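Local coordinates for RagB/SusD family nutrient uptake outer membrane protein (Bacteroides thetaiotaomicron, PDB 7KV2) that probably binds beta-glucans at the bacterial cell surface as a SusD-family partner in outer-membrane glycan uptake, at residues R401-S406 with E460-W465; L409-E414 with E451-E456. All blocks are in the same frame, centred on the assembly; numbering follows the deposited sequence.

Interaction 1. Residues R401-S406 with E460-W465. With NA (sodium ion), chain G.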
ATOM      1  N   ARG A 401       2.362  -4.932  -3.893  1.00 14.20           N
ATOM      2  CA  ARG A 401       3.741  -4.391  -3.787  1.00 15.16           C
ATOM      3  C   ARG A 401       3.747  -3.252  -2.751  1.00 15.01           C
ATOM      4  O   ARG A 401       3.017  -2.290  -2.909  1.00 17.07           O
ATOM      5  CB  ARG A 401       4.228  -3.932  -5.153  1.00 16.19           C
ATOM      6  CG  ARG A 401       4.710  -5.070  -6.050  1.00 15.57           C
ATOM      7  CD  ARG A 401       3.591  -6.012  -6.494  1.00 14.92           C
ATOM      8  NE  ARG A 401       4.059  -6.821  -7.633  1.00 15.55           N
ATOM      9  CZ  ARG A 401       3.362  -7.803  -8.199  1.00 15.05           C
ATOM     10  NH1 ARG A 401       2.174  -8.151  -7.732  1.00 14.17           N
ATOM     11  NH2 ARG A 401       3.884  -8.456  -9.217  1.00 15.16           N
ATOM     12  N   ILE A 402       4.573  -3.321  -1.729  1.00 14.34           N
ATOM     13  CA  ILE A 402       4.647  -2.283  -0.666  1.00 16.08           C
ATOM     14  C   ILE A 402       5.843  -1.354  -0.929  1.00 17.41           C
ATOM     15  O   ILE A 402       5.610  -0.147  -1.114  1.00 17.38           O
ATOM     16  CB  ILE A 402       4.710  -2.955   0.730  1.00 15.13           C
ATOM     17  CG1 ILE A 402       3.528  -3.900   0.973  1.00 16.36           C
ATOM     18  CG2 ILE A 402       4.824  -1.897   1.809  1.00 16.60           C
ATOM     19  CD1 ILE A 402       2.163  -3.223   0.832  1.00 17.80           C
ATOM     20  N   TYR A 403       7.066  -1.918  -1.027  1.00 15.40           N
ATOM     21  CA  TYR A 403       8.325  -1.162  -1.256  1.00 16.00           C
ATOM     22  C   TYR A 403       9.046  -1.709  -2.483  1.00 15.68           C
ATOM     23  O   TYR A 403       9.330  -2.951  -2.571  1.00 15.68           O
ATOM     24  CB  TYR A 403       9.267  -1.222  -0.060  1.00 16.20           C
ATOM     25  CG  TYR A 403       8.660  -0.633   1.170  1.00 16.33           C
ATOM     26  CD1 TYR A 403       8.179   0.672   1.176  1.00 15.73           C
ATOM     27  CD2 TYR A 403       8.657  -1.342   2.364  1.00 17.67           C
ATOM     28  CE1 TYR A 403       7.628   1.236   2.328  1.00 17.72           C
ATOM     29  CE2 TYR A 403       8.135  -0.773   3.513  1.00 17.21           C
ATOM     30  CZ  TYR A 403       7.648   0.524   3.507  1.00 18.86           C
ATOM     31  OH  TYR A 403       7.070   1.012   4.654  1.00 21.32           O
ATOM     32  N   ARG A 404       9.289  -0.794  -3.423  1.00 14.96           N
ATOM     33  CA  ARG A 404      10.030  -1.087  -4.670  1.00 15.72           C
ATOM     34  C   ARG A 404      11.289  -0.228  -4.664  1.00 16.42           C
ATOM     35  O   ARG A 404      11.270   0.871  -4.105  1.00 16.87           O
ATOM     36  CB  ARG A 404       9.200  -0.794  -5.909  1.00 15.29           C
ATOM     37  CG  ARG A 404       7.899  -1.583  -5.931  1.00 16.31           C
ATOM     38  CD  ARG A 404       7.196  -1.606  -7.270  1.00 16.74           C
ATOM     39  NE  ARG A 404       6.520  -0.372  -7.687  1.00 15.74           N
ATOM     40  CZ  ARG A 404       6.972   0.500  -8.592  1.00 15.04           C
ATOM     41  NH1 ARG A 404       8.165   0.351  -9.170  1.00 14.61           N
ATOM     42  NH2 ARG A 404       6.218   1.528  -8.935  1.00 14.97           N
ATOM     43  N   TYR A 405      12.317  -0.707  -5.337  1.00 16.45           N
ATOM     44  CA  TYR A 405      13.625  -0.023  -5.361  1.00 17.09           C
ATOM     45  C   TYR A 405      13.506   1.370  -5.979  1.00 17.14           C
ATOM     46  O   TYR A 405      14.289   2.216  -5.631  1.00 16.19           O
ATOM     47  CB  TYR A 405      14.613  -0.867  -6.142  1.00 17.33           C
ATOM     48  CG  TYR A 405      16.039  -0.376  -6.157  1.00 17.91           C
ATOM     49  CD1 TYR A 405      16.837  -0.447  -5.036  1.00 20.42           C
ATOM     50  CD2 TYR A 405      16.621   0.041  -7.337  1.00 17.65           C
ATOM     51  CE1 TYR A 405      18.181  -0.087  -5.088  1.00 22.79           C
ATOM     52  CE2 TYR A 405      17.949   0.416  -7.405  1.00 18.49           C
ATOM     53  CZ  TYR A 405      18.738   0.345  -6.284  1.00 22.48           C
ATOM     54  OH  TYR A 405      20.060   0.675  -6.400  1.00 24.24           O
ATOM     55  N   SER A 406      12.586   1.631  -6.905  1.00 18.07           N
ATOM     56  CA  SER A 406      12.422   3.015  -7.425  1.00 17.87           C
ATOM     57  C   SER A 406      12.082   3.975  -6.262  1.00 18.39           C
ATOM     58  O   SER A 406      12.481   5.152  -6.305  1.00 16.72           O
ATOM     59  CB  SER A 406      11.416   3.050  -8.526  1.00 18.60           C
ATOM     60  OG  SER A 406      10.152   2.663  -8.045  1.00 16.71           O
ATOM     61  N   GLU A 460      -0.619   2.746  -5.682  1.00 14.06           N
ATOM     62  CA  GLU A 460       0.251   1.989  -4.765  1.00 14.67           C
ATOM     63  C   GLU A 460       0.247   2.616  -3.375  1.00 15.59           C
ATOM     64  O   GLU A 460       1.050   2.201  -2.587  1.00 15.46           O
ATOM     65  CB  GLU A 460       1.689   1.873  -5.277  1.00 15.03           C
ATOM     66  CG  GLU A 460       1.736   1.325  -6.691  1.00 15.04           C
ATOM     67  CD  GLU A 460       3.135   0.970  -7.203  1.00 14.28           C
ATOM     68  OE1 GLU A 460       3.887   0.191  -6.490  1.00 15.92           O
ATOM     69  OE2 GLU A 460       3.511   1.501  -8.256  1.00 14.65           O
ATOM     70  N   GLY A 461      -0.672   3.532  -3.088  1.00 15.40           N
ATOM     71  CA  GLY A 461      -0.869   4.085  -1.721  1.00 17.14           C
ATOM     72  C   GLY A 461       0.228   5.044  -1.281  1.00 17.69           C
ATOM     73  O   GLY A 461       0.552   5.076  -0.046  1.00 19.68           O
ATOM     74  N   LYS A 462       0.805   5.821  -2.200  1.00 17.79           N
ATOM     75  CA  LYS A 462       1.915   6.779  -1.895  1.00 16.88           C
ATOM     76  C   LYS A 462       1.463   8.242  -2.022  1.00 17.99           C
ATOM     77  O   LYS A 462       1.844   9.065  -1.168  1.00 18.51           O
ATOM     78  CB  LYS A 462       3.099   6.567  -2.844  1.00 17.97           C
ATOM     79  CG  LYS A 462       3.547   5.114  -2.951  1.00 17.28           C
ATOM     80  CD  LYS A 462       4.128   4.560  -1.673  1.00 18.64           C
ATOM     81  CE  LYS A 462       4.429   3.068  -1.790  1.00 19.26           C
ATOM     82  NZ  LYS A 462       5.167   2.500  -0.640  1.00 19.77           N
ATOM     83  N   ARG A 463       0.655   8.559  -3.036  1.00 17.89           N
ATOM     84  CA  ARG A 463       0.438   9.957  -3.507  1.00 17.86           C
ATOM     85  C   ARG A 463      -0.196  10.820  -2.390  1.00 19.54           C
ATOM     86  O   ARG A 463       0.224  11.997  -2.220  1.00 20.54           O
ATOM     87  CB  ARG A 463      -0.420   9.918  -4.776  1.00 17.94           C
ATOM     88  CG  ARG A 463      -0.836  11.283  -5.310  1.00 17.67           C
ATOM     89  CD  ARG A 463       0.359  12.155  -5.705  1.00 19.74           C
ATOM     90  NE  ARG A 463      -0.143  13.319  -6.431  1.00 18.60           N
ATOM     91  CZ  ARG A 463       0.578  14.402  -6.725  1.00 20.28           C
ATOM     92  NH1 ARG A 463       1.835  14.508  -6.345  1.00 20.42           N
ATOM     93  NH2 ARG A 463       0.025  15.378  -7.405  1.00 20.84           N
ATOM     94  N   TYR A 464      -1.203  10.304  -1.710  1.00 17.69           N
ATOM     95  CA  TYR A 464      -1.931  11.108  -0.700  1.00 19.60           C
ATOM     96  C   TYR A 464      -0.931  11.529   0.375  1.00 20.67           C
ATOM     97  O   TYR A 464      -0.869  12.742   0.664  1.00 20.29           O
ATOM     98  CB  TYR A 464      -3.082  10.339  -0.093  1.00 18.57           C
ATOM     99  CG  TYR A 464      -3.978  11.149   0.828  1.00 19.21           C
ATOM    100  CD1 TYR A 464      -4.508  12.373   0.432  1.00 19.35           C
ATOM    101  CD2 TYR A 464      -4.264  10.699   2.106  1.00 16.78           C
ATOM    102  CE1 TYR A 464      -5.384  13.067   1.251  1.00 21.47           C
ATOM    103  CE2 TYR A 464      -5.113  11.409   2.954  1.00 18.25           C
ATOM    104  CZ  TYR A 464      -5.671  12.596   2.521  1.00 20.53           C
ATOM    105  OH  TYR A 464      -6.534  13.299   3.327  1.00 21.74           O
ATOM    106  N   TRP A 465      -0.146  10.578   0.880  1.00 20.06           N
ATOM    107  CA  TRP A 465       0.867  10.868   1.935  1.00 20.52           C
ATOM    108  C   TRP A 465       1.928  11.832   1.394  1.00 21.40           C
ATOM    109  O   TRP A 465       2.353  12.734   2.164  1.00 20.83           O
ATOM    110  CB  TRP A 465       1.454   9.584   2.526  1.00 21.27           C
ATOM    111  CG  TRP A 465       0.391   8.587   2.859  1.00 22.00           C
ATOM    112  CD1 TRP A 465       0.247   7.351   2.283  1.00 22.46           C
ATOM    113  CD2 TRP A 465      -0.779   8.794   3.658  1.00 21.61           C
ATOM    114  NE1 TRP A 465      -0.900   6.752   2.717  1.00 23.08           N
ATOM    115  CE2 TRP A 465      -1.525   7.594   3.600  1.00 21.29           C
ATOM    116  CE3 TRP A 465      -1.214   9.820   4.516  1.00 22.47           C
ATOM    117  CZ2 TRP A 465      -2.709   7.431   4.305  1.00 20.73           C
ATOM    118  CZ3 TRP A 465      -2.390   9.657   5.206  1.00 21.47           C
ATOM    119  CH2 TRP A 465      -3.125   8.482   5.097  1.00 25.15           C
TER
HETATM  120 NA    NA G 606      21.393  -1.694  -5.703  1.00 31.31          NA
HETATM  121  O   HOH W   1       1.854  -1.396  -5.124  1.00 19.25           O
HETATM  122  O   HOH W   2       0.815  -0.423  -1.454  1.00 32.15           O
HETATM  123  O   HOH W   3       5.125   0.179  -3.993  1.00 15.27           O
HETATM  124  O   HOH W   4      22.611  -1.875  -7.581  1.00 34.50           O
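The guanidinium of Arg404 and the carboxylate of Glu460 lie nearly coplanar, 19° between their planes, and meet edge to edge, joining a two-stranded antiparallel sheet to the loop that leads into helix 463-469 of the SusD fold. Arg404 grips side-on: NE gives an almost straight bond to Glu460 OE1 (2.9 Å, 177°), and NH2 reaches Glu460 OE2 at 2.8 Å. Both oxygens use their syn lone pairs, an arrangement that probably restrains both flat groups from turning. The Arg404 chain bends at chi3 to swing its edge round to the acid, while Glu460 runs extended beyond CG. Lys377 makes a second salt bridge to Glu460 OE2, and Glu272 pairs with Arg404 NH1.

The ring of Tyr403 carries CG2 of Ile402 over the centre of one face, 3.8 Å above the plane. Lys462 NZ approaches the same ring obliquely, 4.0 Å from Tyr403 CD1, and its chain crosses the tyrosine at about a right angle. Ile402 and Tyr403 both face Phe275 of strand 273-277, a classic beta bulge. Past the bulge, Tyr405 sends its hydroxyl to the sodium ion, which the carbonyl oxygens of Ile248, Ser250 and Tyr253 also bind.

Water thickens the seam: one molecule donates to both Arg401 O and Glu460 OE1, and another joins Arg401 O to Glu460 O. The remaining direct bond is made by Lys462, whose NZ, also in a salt bridge with Glu407, meets Ile402 O at 2.7 Å with a C=O...N angle of 161°.

Interaction 2. Residues L409-E414 with E451-E456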
ATOM      1  N   LEU A 409      15.423   4.847  -4.559  1.00 19.18           N
ATOM      2  CA  LEU A 409      16.163   5.844  -5.371  1.00 19.40           C
ATOM      3  C   LEU A 409      15.537   7.239  -5.203  1.00 20.90           C
ATOM      4  O   LEU A 409      16.294   8.229  -5.006  1.00 23.46           O
ATOM      5  CB  LEU A 409      16.173   5.409  -6.839  1.00 19.85           C
ATOM      6  CG  LEU A 409      17.034   4.197  -7.222  1.00 20.84           C
ATOM      7  CD1 LEU A 409      16.711   3.752  -8.632  1.00 22.23           C
ATOM      8  CD2 LEU A 409      18.524   4.474  -7.112  1.00 21.33           C
ATOM      9  N   LEU A 410      14.214   7.347  -5.272  1.00 19.41           N
ATOM     10  CA  LEU A 410      13.531   8.652  -5.148  1.00 20.10           C
ATOM     11  C   LEU A 410      13.669   9.164  -3.710  1.00 20.95           C
ATOM     12  O   LEU A 410      13.844  10.398  -3.541  1.00 21.05           O
ATOM     13  CB  LEU A 410      12.090   8.492  -5.620  1.00 19.20           C
ATOM     14  CG  LEU A 410      11.976   8.231  -7.123  1.00 18.71           C
ATOM     15  CD1 LEU A 410      10.532   8.006  -7.578  1.00 20.18           C
ATOM     16  CD2 LEU A 410      12.571   9.364  -7.934  1.00 21.28           C
ATOM     17  N   ASN A 411      13.546   8.295  -2.709  1.00 19.07           N
ATOM     18  CA  ASN A 411      13.752   8.675  -1.275  1.00 20.46           C
ATOM     19  C   ASN A 411      15.160   9.297  -1.111  1.00 24.50           C
ATOM     20  O   ASN A 411      15.274  10.396  -0.514  1.00 23.84           O
ATOM     21  CB  ASN A 411      13.650   7.475  -0.333  1.00 20.35           C
ATOM     22  CG  ASN A 411      12.248   6.998  -0.005  1.00 21.41           C
ATOM     23  OD1 ASN A 411      11.255   7.607  -0.395  1.00 22.26           O
ATOM     24  ND2 ASN A 411      12.168   5.911   0.746  1.00 19.86           N
ATOM     25  N   ALA A 412      16.197   8.622  -1.638  1.00 22.64           N
ATOM     26  CA  ALA A 412      17.603   9.095  -1.563  1.00 23.49           C
ATOM     27  C   ALA A 412      17.733  10.440  -2.300  1.00 25.20           C
ATOM     28  O   ALA A 412      18.279  11.373  -1.737  1.00 26.21           O
ATOM     29  CB  ALA A 412      18.542   8.051  -2.109  1.00 22.62           C
ATOM     30  N   ALA A 413      17.256  10.559  -3.540  1.00 25.84           N
ATOM     31  CA  ALA A 413      17.282  11.845  -4.280  1.00 24.19           C
ATOM     32  C   ALA A 413      16.664  12.948  -3.398  1.00 27.25           C
ATOM     33  O   ALA A 413      17.283  14.033  -3.219  1.00 27.83           O
ATOM     34  CB  ALA A 413      16.557  11.708  -5.592  1.00 23.74           C
ATOM     35  N   GLU A 414      15.470  12.738  -2.866  1.00 23.51           N
ATOM     36  CA  GLU A 414      14.755  13.792  -2.105  1.00 24.68           C
ATOM     37  C   GLU A 414      15.571  14.163  -0.862  1.00 28.75           C
ATOM     38  O   GLU A 414      15.694  15.358  -0.580  1.00 29.72           O
ATOM     39  CB  GLU A 414      13.367  13.331  -1.671  1.00 23.10           C
ATOM     40  CG  GLU A 414      12.598  14.397  -0.961  1.00 24.89           C
ATOM     41  CD  GLU A 414      11.169  14.059  -0.615  1.00 28.70           C
ATOM     42  OE1 GLU A 414      10.616  13.102  -1.237  1.00 24.84           O
ATOM     43  OE2 GLU A 414      10.589  14.790   0.240  1.00 25.19           O
ATOM     44  N   GLU A 451       7.015  14.914  -8.341  1.00 19.42           N
ATOM     45  CA  GLU A 451       6.252  14.560  -9.562  1.00 20.03           C
ATOM     46  C   GLU A 451       6.708  13.189 -10.110  1.00 19.44           C
ATOM     47  O   GLU A 451       5.853  12.480 -10.698  1.00 17.69           O
ATOM     48  CB  GLU A 451       6.266  15.702 -10.559  1.00 21.36           C
ATOM     49  CG  GLU A 451       5.437  15.402 -11.795  1.00 21.50           C
ATOM     50  CD  GLU A 451       3.934  15.200 -11.620  1.00 24.66           C
ATOM     51  OE1 GLU A 451       3.371  15.321 -10.488  1.00 22.02           O
ATOM     52  OE2 GLU A 451       3.299  14.949 -12.658  1.00 29.84           O
ATOM     53  N   GLU A 452       7.977  12.807  -9.965  1.00 19.79           N
ATOM     54  CA  GLU A 452       8.426  11.481 -10.452  1.00 18.87           C
ATOM     55  C   GLU A 452       7.747  10.406  -9.601  1.00 17.97           C
ATOM     56  O   GLU A 452       7.308   9.424 -10.166  1.00 16.69           O
ATOM     57  CB  GLU A 452       9.941  11.315 -10.412  1.00 20.34           C
ATOM     58  CG  GLU A 452      10.436  10.132 -11.218  1.00 20.62           C
ATOM     59  CD  GLU A 452      10.334  10.325 -12.718  1.00 22.06           C
ATOM     60  OE1 GLU A 452      10.376  11.515 -13.171  1.00 22.09           O
ATOM     61  OE2 GLU A 452      10.115   9.309 -13.414  1.00 21.73           O
ATOM     62  N   ARG A 453       7.621  10.609  -8.287  1.00 17.73           N
ATOM     63  CA  ARG A 453       6.858   9.694  -7.416  1.00 17.92           C
ATOM     64  C   ARG A 453       5.432   9.561  -7.949  1.00 18.08           C
ATOM     65  O   ARG A 453       4.883   8.449  -7.975  1.00 17.74           O
ATOM     66  CB  ARG A 453       6.857  10.173  -5.968  1.00 18.92           C
ATOM     67  CG  ARG A 453       8.217  10.225  -5.311  1.00 17.90           C
ATOM     68  CD  ARG A 453       8.135  10.791  -3.898  1.00 19.61           C
ATOM     69  NE  ARG A 453       7.494   9.833  -3.003  1.00 20.66           N
ATOM     70  CZ  ARG A 453       8.081   8.836  -2.349  1.00 20.28           C
ATOM     71  NH1 ARG A 453       9.405   8.685  -2.304  1.00 19.74           N
ATOM     72  NH2 ARG A 453       7.310   8.018  -1.665  1.00 22.98           N
ATOM     73  N   HIS A 454       4.815  10.691  -8.300  1.00 18.30           N
ATOM     74  CA  HIS A 454       3.426  10.779  -8.778  1.00 17.66           C
ATOM     75  C   HIS A 454       3.275   9.874 -10.020  1.00 16.75           C
ATOM     76  O   HIS A 454       2.296   9.142 -10.106  1.00 16.21           O
ATOM     77  CB  HIS A 454       3.095  12.255  -9.072  1.00 18.12           C
ATOM     78  CG  HIS A 454       1.661  12.481  -9.383  1.00 18.41           C
ATOM     79  ND1 HIS A 454       1.216  13.642  -9.979  1.00 19.35           N
ATOM     80  CD2 HIS A 454       0.576  11.712  -9.161  1.00 19.55           C
ATOM     81  CE1 HIS A 454      -0.092  13.590 -10.100  1.00 20.80           C
ATOM     82  NE2 HIS A 454      -0.520  12.394  -9.628  1.00 19.75           N
ATOM     83  N   LEU A 455       4.221   9.976 -10.947  1.00 15.98           N
ATOM     84  CA  LEU A 455       4.226   9.193 -12.212  1.00 17.70           C
ATOM     85  C   LEU A 455       4.468   7.703 -11.892  1.00 15.83           C
ATOM     86  O   LEU A 455       3.881   6.860 -12.579  1.00 15.98           O
ATOM     87  CB  LEU A 455       5.350   9.744 -13.102  1.00 17.83           C
ATOM     88  CG  LEU A 455       5.154  11.160 -13.664  1.00 19.07           C
ATOM     89  CD1 LEU A 455       6.393  11.610 -14.430  1.00 19.95           C
ATOM     90  CD2 LEU A 455       3.964  11.227 -14.605  1.00 19.31           C
ATOM     91  N   GLU A 456       5.286   7.421 -10.876  1.00 15.56           N
ATOM     92  CA  GLU A 456       5.850   6.081 -10.570  1.00 14.87           C
ATOM     93  C   GLU A 456       4.860   5.176  -9.805  1.00 15.59           C
ATOM     94  O   GLU A 456       4.882   3.947 -10.019  1.00 15.78           O
ATOM     95  CB  GLU A 456       7.144   6.276  -9.773  1.00 14.99           C
ATOM     96  CG  GLU A 456       7.893   5.004  -9.493  1.00 15.06           C
ATOM     97  CD  GLU A 456       8.473   4.233 -10.664  1.00 14.81           C
ATOM     98  OE1 GLU A 456       8.552   4.792 -11.786  1.00 17.01           O
ATOM     99  OE2 GLU A 456       8.827   3.035 -10.441  1.00 15.52           O
TER
HETATM  100  O   HOH W   5      11.198  10.859  -2.703  1.00 23.03           O
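Arg453 and Leu410 slide past each other in opposite directions between two antiparallel helices, the arginine's aliphatic part lying against the leucine's branch, with Leu410 CD1 3.9 Å from Arg453 CG. The other methyl, Leu410 CD2, rests on the stem of Glu452, 4.0 Å from Glu452 CG, and these two chains cross at about a right angle. Glu452 then bends at chi2, which carries its carboxylate away from the leucine to Arg338 and His433.

Beyond Leu410, Arg453 bends at chi3 and brings its guanidinium up to Asn411. The two side chains cross at about a right angle, yet amide and guanidinium planes are only 3° apart. The planes are offset, so that Arg453 NH1, which donates to Asn411 OD1 at 2.9 Å, sits tilted from the carbonyl plane, and the N-H...O angle of 138° makes the bond bent. The same NH1 also donates to a water, 2.8 Å away, which in turn gives a proton to Glu414 OE1 at 2.7 Å and a weak bond to Leu410 O. Arginine and glutamate thus meet through water, while Glu414 OE2 is held by Arg469 and Arg418. Arg453 NE pairs with Asp466 and NH2 with Glu407, so all three nitrogens have partners. A leucine in its place would probably leave Asp466 and Glu407 without this positive mate and Asn411 OD1 without its donor.

The axes run 169° apart in direction at 10.8 Å, an antiparallel helix pair with a leucine contact flanked by buried charge, within the helical, tetratricopeptide-repeat-related scaffold of SusD-family proteins.

Coming from the N terminus, the chain lays down strand 273-277 first; later strand 400-404 pairs with it antiparallel and turns directly into helix 405-417, so the first segments of both interactions follow one another. It continues through helix 425-435 to helix 446-456, where interaction 2 closes the inner loop against 409-414. A few residues later, 460-465 returns to 401-406, and interaction 1 closes the outer loop with interaction 2 nested inside. Their centres are about 10 Å apart, and Glu456 bridges them: its OE2 forms a salt bridge with Arg404 NH1 and probably a hydrogen bond with Ser406 OG. Together they tie the small sheet, helices 405-417 and 446-456, and the loop leading into helix 463-469.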